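Local coordinates for oligopeptide-binding protein appA (Bacillus subtilis, PDB 1XOC) that binds oligopeptides, including tetra- and pentapeptides and a nonapeptide, and delivers them to an ABC transporter for import across the cell membrane, at residues V90-G95 with K181-G186; L98-V103 with Y135-K140; V104-V109 with A157-H162; G186-K191 with L201-D206. All blocks are in the same frame, centred on the assembly; numbering follows the deposited sequence.

Overall arrangement
Contact 1 lies on the same side of the chain's centre as each of the other three, and the chemistry of all four follows the elements they join. Contacts 2 and 3 hold the same helix, 100-108. Contact 2 sets its start on a five-stranded antiparallel sheet through buried apolar packing, while contact 3 fixes its second half to the loop entering helix 161-164 with a hydroxyl bond and a partly exposed phenylalanine. Contact 1, partly buried, ties two loops together by a backbone amide and an imidazole, each donating to a carbonyl. It shares Gly186 with contact 4, a hairpin whose backbone bonds are flanked by largely buried apolar side chains on one face and partly exposed charged chains on the other.

Contact 1. Residues V90-G95 with K181-G186; sequences VKFHDG and KPIGSG
His93 and Gly184 join the loop between strand 81-86 and helix 100-108 to the loop between helix 161-164 and strand 188-194, at a type I beta turn running from Phe92 to Gly95, itself closed by a bond from Gly95 N to Phe92 O. His93 N donates to Gly184 O at 2.8 Å, a bond bent at the hydrogen (137°). The imidazole uses its edge: NE2 meets Gly186 O at 2.9 Å in the ring plane, with a nearly straight N-H...O angle of 174°. On the other ring nitrogen, ND1 lies 2.8 Å from a water that donates in turn to Pro182 O, so both nitrogens are engaged and the ring's rotation is fixed.

Weaker contacts fill in around these bonds. With CG beside its own backbone N (chi1 -59°), the His93 ring folds back over Gly184 O, which sits 3.0 Å above the ring centre. Phe92 CA adds a CA-H...O contact to the same oxygen at 3.3 Å.

Apolar packing flanks the turn. Ile183 CG2 touches both Phe92 CB, at 3.9 Å, and the carboxylate carbon of Asp94, whose OD2 is bonded to His162. At the other end, Val90 CG1 lies 4.0 Å from Ser185 CB, while Ser185 OG is bonded to the hydroxyl of Ser54.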
loop_
_atom_site.group_PDB
_atom_site.type_symbol
_atom_site.label_atom_id
_atom_site.label_comp_id
_atom_site.label_asym_id
_atom_site.label_seq_id
_atom_site.Cartn_x
_atom_site.Cartn_y
_atom_site.Cartn_z
ATOM N N VAL A 90 14.948 -12.322 -22.271
ATOM C CA VAL A 90 14.689 -12.281 -20.839
ATOM C C VAL A 90 14.316 -13.686 -20.383
ATOM O O VAL A 90 13.466 -14.342 -20.975
ATOM C CB VAL A 90 13.525 -11.298 -20.509
ATOM C CG1 VAL A 90 13.223 -11.313 -19.036
ATOM C CG2 VAL A 90 13.882 -9.908 -21.000
ATOM N N LYS A 91 14.955 -14.151 -19.324
ATOM C CA LYS A 91 14.710 -15.510 -18.825
ATOM C C LYS A 91 14.027 -15.525 -17.461
ATOM O O LYS A 91 14.337 -14.712 -16.586
ATOM C CB LYS A 91 16.025 -16.309 -18.692
ATOM C CG LYS A 91 16.953 -16.276 -19.905
ATOM C CD LYS A 91 16.310 -16.896 -21.113
ATOM C CE LYS A 91 17.257 -16.823 -22.314
ATOM N NZ LYS A 91 16.686 -17.436 -23.545
ATOM N N PHE A 92 13.130 -16.487 -17.271
ATOM C CA PHE A 92 12.696 -16.854 -15.940
ATOM C C PHE A 92 13.817 -17.586 -15.171
ATOM O O PHE A 92 14.799 -18.083 -15.734
ATOM C CB PHE A 92 11.449 -17.727 -15.993
ATOM C CG PHE A 92 10.192 -16.989 -16.371
ATOM C CD1 PHE A 92 9.658 -17.104 -17.640
ATOM C CD2 PHE A 92 9.537 -16.200 -15.450
ATOM C CE1 PHE A 92 8.504 -16.436 -17.957
ATOM C CE2 PHE A 92 8.372 -15.505 -15.788
ATOM C CZ PHE A 92 7.857 -15.638 -17.029
ATOM N N HIS A 93 13.654 -17.690 -13.870
ATOM C CA HIS A 93 14.672 -18.321 -13.015
ATOM C C HIS A 93 14.923 -19.803 -13.328
ATOM O O HIS A 93 15.933 -20.360 -12.890
ATOM C CB HIS A 93 14.319 -18.137 -11.540
ATOM C CG HIS A 93 14.207 -16.698 -11.128
ATOM N ND1 HIS A 93 13.324 -16.271 -10.152
ATOM C CD2 HIS A 93 14.853 -15.584 -11.573
ATOM C CE1 HIS A 93 13.443 -14.961 -10.008
ATOM N NE2 HIS A 93 14.359 -14.517 -10.863
ATOM N N ASP A 94 14.030 -20.420 -14.094
ATOM C CA ASP A 94 14.203 -21.814 -14.536
ATOM C C ASP A 94 14.957 -21.913 -15.862
ATOM O O ASP A 94 15.173 -23.026 -16.397
ATOM C CB ASP A 94 12.835 -22.514 -14.644
ATOM C CG ASP A 94 11.889 -21.811 -15.594
ATOM O OD1 ASP A 94 12.279 -20.831 -16.257
ATOM O OD2 ASP A 94 10.718 -22.253 -15.724
ATOM N N GLY A 95 15.395 -20.774 -16.385
ATOM C CA GLY A 95 16.159 -20.739 -17.633
ATOM C C GLY A 95 15.354 -20.591 -18.910
ATOM O O GLY A 95 15.920 -20.491 -19.995
ATOM N N LYS A 181 7.413 -21.856 -4.083
ATOM C CA LYS A 181 8.030 -22.169 -5.354
ATOM C C LYS A 181 7.885 -21.082 -6.411
ATOM O O LYS A 181 7.621 -21.386 -7.554
ATOM C CB LYS A 181 7.480 -23.481 -5.902
ATOM C CG LYS A 181 7.794 -24.662 -5.018
ATOM C CD LYS A 181 7.787 -25.937 -5.811
ATOM C CE LYS A 181 6.382 -26.352 -6.107
ATOM N NZ LYS A 181 6.294 -27.191 -7.343
ATOM N N PRO A 182 8.052 -19.821 -6.038
ATOM C CA PRO A 182 7.839 -18.817 -7.075
ATOM C C PRO A 182 8.965 -18.812 -8.092
ATOM O O PRO A 182 10.129 -18.998 -7.734
ATOM C CB PRO A 182 7.813 -17.508 -6.283
ATOM C CG PRO A 182 8.692 -17.748 -5.143
ATOM C CD PRO A 182 8.428 -19.174 -4.766
ATOM N N ILE A 183 8.616 -18.596 -9.356
ATOM C CA ILE A 183 9.577 -18.492 -10.458
ATOM C C ILE A 183 9.232 -17.216 -11.208
ATOM O O ILE A 183 8.142 -17.105 -11.715
ATOM C CB ILE A 183 9.517 -19.712 -11.403
ATOM C CG1 ILE A 183 9.943 -20.996 -10.653
ATOM C CG2 ILE A 183 10.332 -19.453 -12.683
ATOM C CD1 ILE A 183 11.378 -21.029 -10.273
ATOM N N GLY A 184 10.171 -16.266 -11.259
ATOM C CA GLY A 184 9.994 -14.979 -11.894
ATOM C C GLY A 184 11.182 -14.702 -12.781
ATOM O O GLY A 184 12.056 -15.560 -12.978
ATOM N N SER A 185 11.204 -13.516 -13.373
ATOM C CA SER A 185 12.325 -13.091 -14.190
ATOM C C SER A 185 13.050 -11.910 -13.518
ATOM O O SER A 185 13.899 -11.275 -14.146
ATOM C CB SER A 185 11.860 -12.731 -15.599
ATOM O OG SER A 185 10.953 -11.641 -15.588
ATOM N N GLY A 186 12.772 -11.667 -12.224
ATOM C CA GLY A 186 13.323 -10.487 -11.574
ATOM C C GLY A 186 14.745 -10.694 -11.125
ATOM O O GLY A 186 15.325 -11.788 -11.307
HETATM O O HOH W 1 15.754 -11.577 -16.200
HETATM O O HOH W 2 12.616 -17.670 -7.843
#

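Contact 2. Residues L98-V103 with Y135-K140; sequences LTADDV and YEVLFK. With ZN (zinc ion), chain Q.
Thr99 N, in a residue whose methyl lies beside the Tyr135 ring, donates a 2.9 Å bond to Asp102 OD2, nearly straight at 171° and on the anti side of that carboxylate. Thr99 OG1 in its turn accepts from Asp101 N at 3.3 Å, the capping bond; Thr99 and Asp102 form a capping box at the first turn of the helix. Asp102 OD1 accepts from Lys161 N, which leaves both carboxylate oxygens engaged.

The capped helix lies against strand 136-141 of a five-stranded antiparallel sheet, and no hydrogen bond crosses between the two segments. Ala100 CB presses on Val137 CG2 at 3.7 Å. One turn on, Val103 CG1, anti to its backbone N (chi1 174°), reaches the same Val137 methyl at 4.1 Å and Phe139 CZ at 4.0 Å. Tyr135 turns CE1 to 3.7 Å from Leu98 O, while its hydroxyl bonds to Glu97. Beyond the packed part of the strand, Lys140 NZ binds a zinc ion at 2.3 Å.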
loop_
_atom_site.group_PDB
_atom_site.type_symbol
_atom_site.label_atom_id
_atom_site.label_comp_id
_atom_site.label_asym_id
_atom_site.label_seq_id
_atom_site.Cartn_x
_atom_site.Cartn_y
_atom_site.Cartn_z
ATOM N N LEU A 98 11.108 -15.681 -21.405
ATOM C CA LEU A 98 9.839 -14.971 -21.180
ATOM C C LEU A 98 9.359 -14.471 -22.523
ATOM O O LEU A 98 10.125 -13.844 -23.285
ATOM C CB LEU A 98 10.056 -13.808 -20.209
ATOM C CG LEU A 98 8.839 -12.994 -19.741
ATOM C CD1 LEU A 98 9.114 -12.340 -18.403
ATOM C CD2 LEU A 98 8.430 -11.928 -20.768
ATOM N N THR A 99 8.082 -14.702 -22.838
ATOM C CA THR A 99 7.559 -14.273 -24.129
ATOM C C THR A 99 6.187 -13.644 -23.987
ATOM O O THR A 99 5.664 -13.545 -22.886
ATOM C CB THR A 99 7.455 -15.450 -25.099
ATOM O OG1 THR A 99 6.384 -16.302 -24.673
ATOM C CG2 THR A 99 8.770 -16.252 -25.191
ATOM N N ALA A 100 5.610 -13.187 -25.099
ATOM C CA ALA A 100 4.242 -12.637 -25.105
ATOM C C ALA A 100 3.236 -13.563 -24.460
ATOM O O ALA A 100 2.277 -13.076 -23.886
ATOM C CB ALA A 100 3.785 -12.378 -26.497
ATOM N N ASP A 101 3.434 -14.876 -24.567
ATOM C CA ASP A 101 2.505 -15.860 -23.980
ATOM C C ASP A 101 2.310 -15.562 -22.495
ATOM O O ASP A 101 1.197 -15.698 -21.931
ATOM C CB ASP A 101 3.050 -17.289 -24.117
ATOM C CG ASP A 101 2.836 -17.901 -25.502
ATOM O OD1 ASP A 101 2.162 -17.313 -26.376
ATOM O OD2 ASP A 101 3.363 -19.027 -25.699
ATOM N N ASP A 102 3.405 -15.222 -21.841
ATOM C CA ASP A 102 3.389 -14.989 -20.384
ATOM C C ASP A 102 2.651 -13.736 -20.021
ATOM O O ASP A 102 1.957 -13.637 -19.027
ATOM C CB ASP A 102 4.814 -14.938 -19.882
ATOM C CG ASP A 102 5.562 -16.211 -20.209
ATOM O OD1 ASP A 102 5.064 -17.308 -19.853
ATOM O OD2 ASP A 102 6.607 -16.176 -20.861
ATOM N N VAL A 103 2.818 -12.708 -20.835
ATOM C CA VAL A 103 2.142 -11.445 -20.597
ATOM C C VAL A 103 0.643 -11.581 -20.848
ATOM O O VAL A 103 -0.193 -11.079 -20.078
ATOM C CB VAL A 103 2.765 -10.309 -21.502
ATOM C CG1 VAL A 103 2.007 -8.982 -21.397
ATOM C CG2 VAL A 103 4.251 -10.110 -21.195
ATOM N N TYR A 135 6.979 -11.679 -29.210
ATOM C CA TYR A 135 7.352 -10.649 -28.257
ATOM C C TYR A 135 6.455 -9.422 -28.347
ATOM O O TYR A 135 6.871 -8.330 -28.005
ATOM C CB TYR A 135 8.812 -10.266 -28.479
ATOM C CG TYR A 135 9.708 -11.453 -28.275
ATOM C CD1 TYR A 135 10.125 -11.818 -27.011
ATOM C CD2 TYR A 135 10.129 -12.217 -29.360
ATOM C CE1 TYR A 135 10.943 -12.919 -26.813
ATOM C CE2 TYR A 135 10.958 -13.323 -29.172
ATOM C CZ TYR A 135 11.356 -13.659 -27.890
ATOM O OH TYR A 135 12.183 -14.748 -27.730
ATOM N N GLU A 136 5.216 -9.599 -28.776
ATOM C CA GLU A 136 4.342 -8.446 -28.968
ATOM C C GLU A 136 2.924 -8.710 -28.504
ATOM O O GLU A 136 2.344 -9.748 -28.832
ATOM C CB GLU A 136 4.306 -8.005 -30.398
ATOM C CG GLU A 136 3.602 -6.685 -30.685
ATOM C CD GLU A 136 4.115 -6.029 -31.949
ATOM O OE1 GLU A 136 4.568 -6.790 -32.850
ATOM O OE2 GLU A 136 4.066 -4.759 -32.046
ATOM N N VAL A 137 2.368 -7.751 -27.760
ATOM C CA VAL A 137 1.024 -7.886 -27.221
ATOM C C VAL A 137 0.210 -6.620 -27.444
ATOM O O VAL A 137 0.730 -5.522 -27.337
ATOM C CB VAL A 137 1.087 -8.147 -25.700
ATOM C CG1 VAL A 137 -0.266 -8.129 -25.074
ATOM C CG2 VAL A 137 1.725 -9.485 -25.437
ATOM N N LEU A 138 -1.071 -6.777 -27.753
ATOM C CA LEU A 138 -1.983 -5.634 -27.906
ATOM C C LEU A 138 -3.004 -5.678 -26.773
ATOM O O LEU A 138 -3.723 -6.656 -26.625
ATOM C CB LEU A 138 -2.722 -5.668 -29.245
ATOM C CG LEU A 138 -3.688 -4.505 -29.474
ATOM C CD1 LEU A 138 -2.946 -3.185 -29.786
ATOM C CD2 LEU A 138 -4.632 -4.848 -30.618
ATOM N N PHE A 139 -3.029 -4.611 -25.982
ATOM C CA PHE A 139 -4.047 -4.400 -24.978
ATOM C C PHE A 139 -5.152 -3.548 -25.531
ATOM O O PHE A 139 -4.880 -2.469 -26.104
ATOM C CB PHE A 139 -3.454 -3.695 -23.772
ATOM C CG PHE A 139 -2.414 -4.502 -23.027
ATOM C CD1 PHE A 139 -1.076 -4.344 -23.277
ATOM C CD2 PHE A 139 -2.781 -5.378 -22.042
ATOM C CE1 PHE A 139 -0.119 -5.081 -22.533
ATOM C CE2 PHE A 139 -1.826 -6.085 -21.310
ATOM C CZ PHE A 139 -0.518 -5.940 -21.542
ATOM N N LYS A 140 -6.402 -4.000 -25.390
ATOM C CA LYS A 140 -7.560 -3.253 -25.851
ATOM C C LYS A 140 -8.453 -2.921 -24.668
ATOM O O LYS A 140 -8.739 -3.794 -23.850
ATOM C CB LYS A 140 -8.351 -4.071 -26.861
ATOM C CG LYS A 140 -7.510 -4.409 -28.107
ATOM C CD LYS A 140 -8.153 -5.414 -29.044
ATOM C CE LYS A 140 -9.072 -4.768 -30.029
ATOM N NZ LYS A 140 -9.549 -5.804 -30.969
HETATM ZN ZN ZN Q . -10.675 -7.702 -31.628
#

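Contact 3. Residues V104-V109 with A157-H162; sequences VFTYSV and AILPKH. With ZN (zinc ion), chain C.
Thr106 and Leu159 bring the second half of helix 100-108 to within 5.8 Å, CA to CA, of the loop that enters helix 161-164, where Pro160 holds the N-cap position. The one hydrogen bond across the segments runs from Leu159 N to Thr106 OG1, 2.9 Å long and fairly straight at 163°. That hydroxyl is also bonded to Asp102 O one turn earlier in its own helix, so it links a helix carbonyl to a loop amide. The chi1 of -59° turns the hydroxyl to Leu159 and sends CG2, anti to the backbone N, to 3.3 Å from Ala157 O.

Phe105 packs on Leu159 and on the first residue of helix 161-164. Its CE2 meets Leu159 CB at 4.0 Å, and Leu159 O lies at the ring edge. The extended chain of Lys161 crosses Phe105 at a slant, CB to CB at 3.9 Å, and its amino end continues away from the helix. On the other side of Thr106, Ile158 CD1 comes to the edge of the Tyr107 ring, a ring that also meets Phe139 edge-to-face.

Past the contact, His162 ND1 binds a zinc ion at 2.2 Å, and five waters complete the six ligands of the metal.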
loop_
_atom_site.group_PDB
_atom_site.type_symbol
_atom_site.label_atom_id
_atom_site.label_comp_id
_atom_site.label_asym_id
_atom_site.label_seq_id
_atom_site.Cartn_x
_atom_site.Cartn_y
_atom_site.Cartn_z
ATOM N N VAL A 104 0.281 -12.241 -21.938
ATOM C CA VAL A 104 -1.119 -12.489 -22.252
ATOM C C VAL A 104 -1.762 -13.343 -21.138
ATOM O O VAL A 104 -2.864 -13.047 -20.691
ATOM C CB VAL A 104 -1.313 -13.147 -23.654
ATOM C CG1 VAL A 104 -2.793 -13.523 -23.851
ATOM C CG2 VAL A 104 -0.804 -12.214 -24.743
ATOM N N PHE A 105 -1.070 -14.387 -20.715
ATOM C CA PHE A 105 -1.554 -15.208 -19.624
ATOM C C PHE A 105 -1.826 -14.372 -18.386
ATOM O O PHE A 105 -2.902 -14.428 -17.835
ATOM C CB PHE A 105 -0.542 -16.314 -19.316
ATOM C CG PHE A 105 -0.738 -16.958 -17.980
ATOM C CD1 PHE A 105 -1.877 -17.659 -17.715
ATOM C CD2 PHE A 105 0.205 -16.847 -17.002
ATOM C CE1 PHE A 105 -2.053 -18.231 -16.505
ATOM C CE2 PHE A 105 0.014 -17.423 -15.789
ATOM C CZ PHE A 105 -1.112 -18.107 -15.545
ATOM N N THR A 106 -0.838 -13.600 -17.959
ATOM C CA THR A 106 -0.910 -12.914 -16.679
ATOM C C THR A 106 -2.041 -11.895 -16.675
ATOM O O THR A 106 -2.839 -11.883 -15.753
ATOM C CB THR A 106 0.410 -12.227 -16.344
ATOM O OG1 THR A 106 1.468 -13.200 -16.307
ATOM C CG2 THR A 106 0.337 -11.520 -15.035
ATOM N N TYR A 107 -2.135 -11.067 -17.702
ATOM C CA TYR A 107 -3.163 -10.035 -17.682
ATOM C C TYR A 107 -4.564 -10.558 -17.999
ATOM O O TYR A 107 -5.559 -9.874 -17.687
ATOM C CB TYR A 107 -2.833 -8.953 -18.694
ATOM C CG TYR A 107 -1.796 -7.938 -18.275
ATOM C CD1 TYR A 107 -0.434 -8.214 -18.359
ATOM C CD2 TYR A 107 -2.181 -6.708 -17.760
ATOM C CE1 TYR A 107 0.529 -7.251 -17.972
ATOM C CE2 TYR A 107 -1.216 -5.735 -17.407
ATOM C CZ TYR A 107 0.116 -6.024 -17.502
ATOM O OH TYR A 107 1.014 -5.072 -17.102
ATOM N N SER A 108 -4.667 -11.768 -18.562
ATOM C CA SER A 108 -5.959 -12.399 -18.828
ATOM C C SER A 108 -6.604 -12.991 -17.570
ATOM O O SER A 108 -7.827 -13.141 -17.517
ATOM C CB SER A 108 -5.819 -13.501 -19.883
ATOM O OG SER A 108 -5.526 -12.892 -21.139
ATOM N N VAL A 109 -5.784 -13.301 -16.573
ATOM C CA VAL A 109 -6.301 -13.970 -15.338
ATOM C C VAL A 109 -7.396 -13.117 -14.671
ATOM O O VAL A 109 -8.475 -13.616 -14.402
ATOM C CB VAL A 109 -5.175 -14.304 -14.359
ATOM C CG1 VAL A 109 -5.741 -14.674 -12.970
ATOM C CG2 VAL A 109 -4.355 -15.492 -14.913
ATOM N N ALA A 157 3.119 -8.138 -12.086
ATOM C CA ALA A 157 4.258 -9.054 -12.204
ATOM C C ALA A 157 3.987 -10.118 -13.233
ATOM O O ALA A 157 2.954 -10.778 -13.160
ATOM C CB ALA A 157 4.548 -9.732 -10.858
ATOM N N ILE A 158 4.932 -10.317 -14.172
ATOM C CA ILE A 158 4.735 -11.267 -15.253
ATOM C C ILE A 158 5.026 -12.701 -14.751
ATOM O O ILE A 158 6.136 -13.032 -14.275
ATOM C CB ILE A 158 5.580 -10.879 -16.527
ATOM C CG1 ILE A 158 5.254 -9.459 -17.007
ATOM C CG2 ILE A 158 5.344 -11.880 -17.598
ATOM C CD1 ILE A 158 3.813 -9.168 -17.212
ATOM N N LEU A 159 4.017 -13.556 -14.907
ATOM C CA LEU A 159 4.096 -14.938 -14.439
ATOM C C LEU A 159 4.376 -15.918 -15.582
ATOM O O LEU A 159 4.006 -15.657 -16.729
ATOM C CB LEU A 159 2.781 -15.327 -13.764
ATOM C CG LEU A 159 2.296 -14.433 -12.617
ATOM C CD1 LEU A 159 0.906 -14.878 -12.188
ATOM C CD2 LEU A 159 3.242 -14.492 -11.442
ATOM N N PRO A 160 5.015 -17.069 -15.286
ATOM C CA PRO A 160 5.332 -18.057 -16.299
ATOM C C PRO A 160 4.153 -18.974 -16.673
ATOM O O PRO A 160 3.728 -19.835 -15.880
ATOM C CB PRO A 160 6.463 -18.861 -15.650
ATOM C CG PRO A 160 6.222 -18.738 -14.210
ATOM C CD PRO A 160 5.596 -17.406 -13.988
ATOM N N LYS A 161 3.658 -18.820 -17.895
ATOM C CA LYS A 161 2.569 -19.624 -18.385
ATOM C C LYS A 161 2.945 -21.104 -18.423
ATOM O O LYS A 161 2.109 -21.977 -18.179
ATOM C CB LYS A 161 2.119 -19.187 -19.763
ATOM C CG LYS A 161 0.878 -19.884 -20.246
ATOM C CD LYS A 161 0.457 -19.389 -21.620
ATOM C CE LYS A 161 -0.786 -20.076 -22.088
ATOM N NZ LYS A 161 -1.147 -19.742 -23.520
ATOM N N HIS A 162 4.202 -21.409 -18.732
ATOM C CA HIS A 162 4.598 -22.809 -18.811
ATOM C C HIS A 162 4.590 -23.488 -17.461
ATOM O O HIS A 162 4.697 -24.715 -17.375
ATOM C CB HIS A 162 5.970 -22.983 -19.478
ATOM C CG HIS A 162 7.084 -22.256 -18.805
ATOM N ND1 HIS A 162 7.605 -21.079 -19.306
ATOM C CD2 HIS A 162 7.800 -22.547 -17.693
ATOM C CE1 HIS A 162 8.588 -20.672 -18.518
ATOM N NE2 HIS A 162 8.716 -21.535 -17.522
HETATM ZN ZN ZN C . 7.396 -20.118 -21.317
HETATM O O HOH W 3 5.505 -19.585 -20.899
HETATM O O HOH W 4 6.724 -19.771 -23.437
HETATM O O HOH W 5 9.400 -20.375 -22.065
HETATM O O HOH W 6 6.824 -21.846 -22.543
HETATM O O HOH W 7 7.987 -18.401 -20.779
#

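Contact 4. Residues G186-K191 with L201-D206; sequences GPFKFK and LEANDD. With ZN (zinc ion), chain D.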
loop_
_atom_site.group_PDB
_atom_site.type_symbol
_atom_site.label_atom_id
_atom_site.label_comp_id
_atom_site.label_asym_id
_atom_site.label_seq_id
_atom_site.Cartn_x
_atom_site.Cartn_y
_atom_site.Cartn_z
ATOM N N GLY A 186 12.772 -11.667 -12.224
ATOM C CA GLY A 186 13.323 -10.487 -11.574
ATOM C C GLY A 186 14.745 -10.694 -11.125
ATOM O O GLY A 186 15.325 -11.788 -11.307
ATOM N N PRO A 187 15.323 -9.657 -10.510
ATOM C CA PRO A 187 16.735 -9.632 -10.192
ATOM C C PRO A 187 17.195 -10.568 -9.108
ATOM O O PRO A 187 18.402 -10.801 -8.988
ATOM C CB PRO A 187 16.980 -8.176 -9.771
ATOM C CG PRO A 187 15.654 -7.647 -9.405
ATOM C CD PRO A 187 14.657 -8.383 -10.204
ATOM N N PHE A 188 16.261 -11.088 -8.302
ATOM C CA PHE A 188 16.621 -11.995 -7.209
ATOM C C PHE A 188 15.740 -13.233 -7.300
ATOM O O PHE A 188 14.561 -13.156 -7.647
ATOM C CB PHE A 188 16.473 -11.307 -5.846
ATOM C CG PHE A 188 17.459 -10.195 -5.636
ATOM C CD1 PHE A 188 18.706 -10.461 -5.086
ATOM C CD2 PHE A 188 17.171 -8.888 -6.062
ATOM C CE1 PHE A 188 19.645 -9.442 -4.913
ATOM C CE2 PHE A 188 18.108 -7.868 -5.861
ATOM C CZ PHE A 188 19.324 -8.142 -5.314
ATOM N N LYS A 189 16.328 -14.373 -6.979
ATOM C CA LYS A 189 15.647 -15.679 -6.980
ATOM C C LYS A 189 15.265 -16.115 -5.551
ATOM O O LYS A 189 15.963 -15.811 -4.599
ATOM C CB LYS A 189 16.580 -16.761 -7.516
ATOM C CG LYS A 189 17.201 -16.544 -8.828
ATOM C CD LYS A 189 18.148 -17.731 -9.151
ATOM C CE LYS A 189 19.304 -17.823 -8.147
ATOM N NZ LYS A 189 20.539 -18.554 -8.609
ATOM N N PHE A 190 14.155 -16.819 -5.424
ATOM C CA PHE A 190 13.729 -17.355 -4.138
ATOM C C PHE A 190 14.638 -18.469 -3.657
ATOM O O PHE A 190 14.902 -19.403 -4.393
ATOM C CB PHE A 190 12.274 -17.851 -4.259
ATOM C CG PHE A 190 11.701 -18.416 -2.991
ATOM C CD1 PHE A 190 11.046 -17.595 -2.087
ATOM C CD2 PHE A 190 11.837 -19.765 -2.700
ATOM C CE1 PHE A 190 10.493 -18.142 -0.911
ATOM C CE2 PHE A 190 11.299 -20.314 -1.528
ATOM C CZ PHE A 190 10.633 -19.489 -0.636
ATOM N N LYS A 191 15.091 -18.382 -2.408
ATOM C CA LYS A 191 15.829 -19.477 -1.778
ATOM C C LYS A 191 15.030 -20.178 -0.673
ATOM O O LYS A 191 14.936 -21.399 -0.662
ATOM C CB LYS A 191 17.161 -18.960 -1.240
ATOM C CG LYS A 191 18.031 -20.057 -0.637
ATOM C CD LYS A 191 19.323 -19.523 -0.041
ATOM C CE LYS A 191 20.284 -20.654 0.223
ATOM N NZ LYS A 191 19.575 -21.846 0.813
ATOM N N LEU A 201 16.543 -14.396 -0.438
ATOM C CA LEU A 201 16.670 -14.363 -1.892
ATOM C C LEU A 201 18.138 -14.227 -2.315
ATOM O O LEU A 201 18.943 -13.637 -1.584
ATOM C CB LEU A 201 15.913 -13.170 -2.471
ATOM C CG LEU A 201 14.479 -12.886 -2.000
ATOM C CD1 LEU A 201 13.930 -11.677 -2.679
ATOM C CD2 LEU A 201 13.527 -14.015 -2.268
ATOM N N GLU A 202 18.466 -14.767 -3.493
ATOM C CA GLU A 202 19.847 -14.818 -4.020
ATOM C C GLU A 202 19.860 -14.072 -5.335
ATOM O O GLU A 202 18.877 -14.114 -6.090
ATOM C CB GLU A 202 20.271 -16.261 -4.324
ATOM C CG GLU A 202 20.436 -17.113 -3.123
ATOM C CD GLU A 202 20.958 -18.523 -3.450
ATOM O OE1 GLU A 202 20.710 -18.988 -4.594
ATOM O OE2 GLU A 202 21.567 -19.150 -2.547
ATOM N N ALA A 203 20.982 -13.432 -5.634
ATOM C CA ALA A 203 21.138 -12.716 -6.887
ATOM C C ALA A 203 20.890 -13.633 -8.043
ATOM O O ALA A 203 21.416 -14.743 -8.079
ATOM C CB ALA A 203 22.533 -12.121 -7.003
ATOM N N ASN A 204 20.081 -13.160 -8.990
ATOM C CA ASN A 204 19.865 -13.836 -10.246
ATOM C C ASN A 204 21.005 -13.531 -11.215
ATOM O O ASN A 204 21.052 -12.423 -11.786
ATOM C CB ASN A 204 18.561 -13.335 -10.858
ATOM C CG ASN A 204 18.255 -13.956 -12.180
ATOM O OD1 ASN A 204 18.969 -14.867 -12.636
ATOM N ND2 ASN A 204 17.192 -13.438 -12.848
ATOM N N ASP A 205 21.887 -14.505 -11.432
ATOM C CA ASP A 205 23.051 -14.325 -12.298
ATOM C C ASP A 205 22.675 -14.022 -13.758
ATOM O O ASP A 205 23.509 -13.500 -14.533
ATOM C CB ASP A 205 23.908 -15.600 -12.257
ATOM C CG ASP A 205 24.482 -15.909 -10.869
ATOM O OD1 ASP A 205 24.678 -15.011 -10.081
ATOM O OD2 ASP A 205 24.812 -17.066 -10.586
ATOM N N ASP A 206 21.467 -14.398 -14.156
ATOM C CA ASP A 206 21.016 -14.212 -15.553
ATOM C C ASP A 206 20.008 -13.082 -15.701
ATOM O O ASP A 206 19.278 -13.043 -16.682
ATOM C CB ASP A 206 20.408 -15.522 -16.080
ATOM C CG ASP A 206 20.516 -15.676 -17.600
ATOM O OD1 ASP A 206 21.254 -14.919 -18.268
ATOM O OD2 ASP A 206 19.855 -16.593 -18.121
HETATM ZN ZN ZN D . 26.211 -17.303 -9.155
HETATM O O HOH W 8 21.539 -17.261 -10.480
HETATM O O HOH W 9 25.587 -18.452 -8.040
#
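Lys189 and Glu202 form a hydrogen-bonded pair of an antiparallel beta hairpin, strands 188-194 and 198-203: Lys189 N reaches Glu202 O at 2.7 Å, and Glu202 N returns a bond to Lys189 O at 2.9 Å. From this pair the lysine side chain reaches across the partner strand. Its CB is 3.8 Å from Glu202 O. CG lies 4.0 Å from both Glu202 O and Asn204 CB. The chain then bends (chi3 -63°), which brings CE to 3.7 Å from Ala203 O. At the tip, NZ meets a water that also accepts from Asp205 N, and it stays 4.0 Å from Glu202 OE1, too far for a salt bridge.

Phe188 and Leu201 pack CB to CB away from these charged chains, on the side covered by helix 43-52. Where strand 198-203 ends, beside the start of strand 188-194, Asn204 takes over: its N donates to Pro187 O, and ND2 gives a 2.9 Å bond to Gly186 O, which lies close to the plane of the Asn204 amide and which His93 also grips. Asn204 OD1 accepts from Asp206 N in an Asx turn, so the amide is held at both ends.

Backbone and amide bonds thus set the register, while the charges of Lys189 and Glu202 probably add only loose electrostatic attraction.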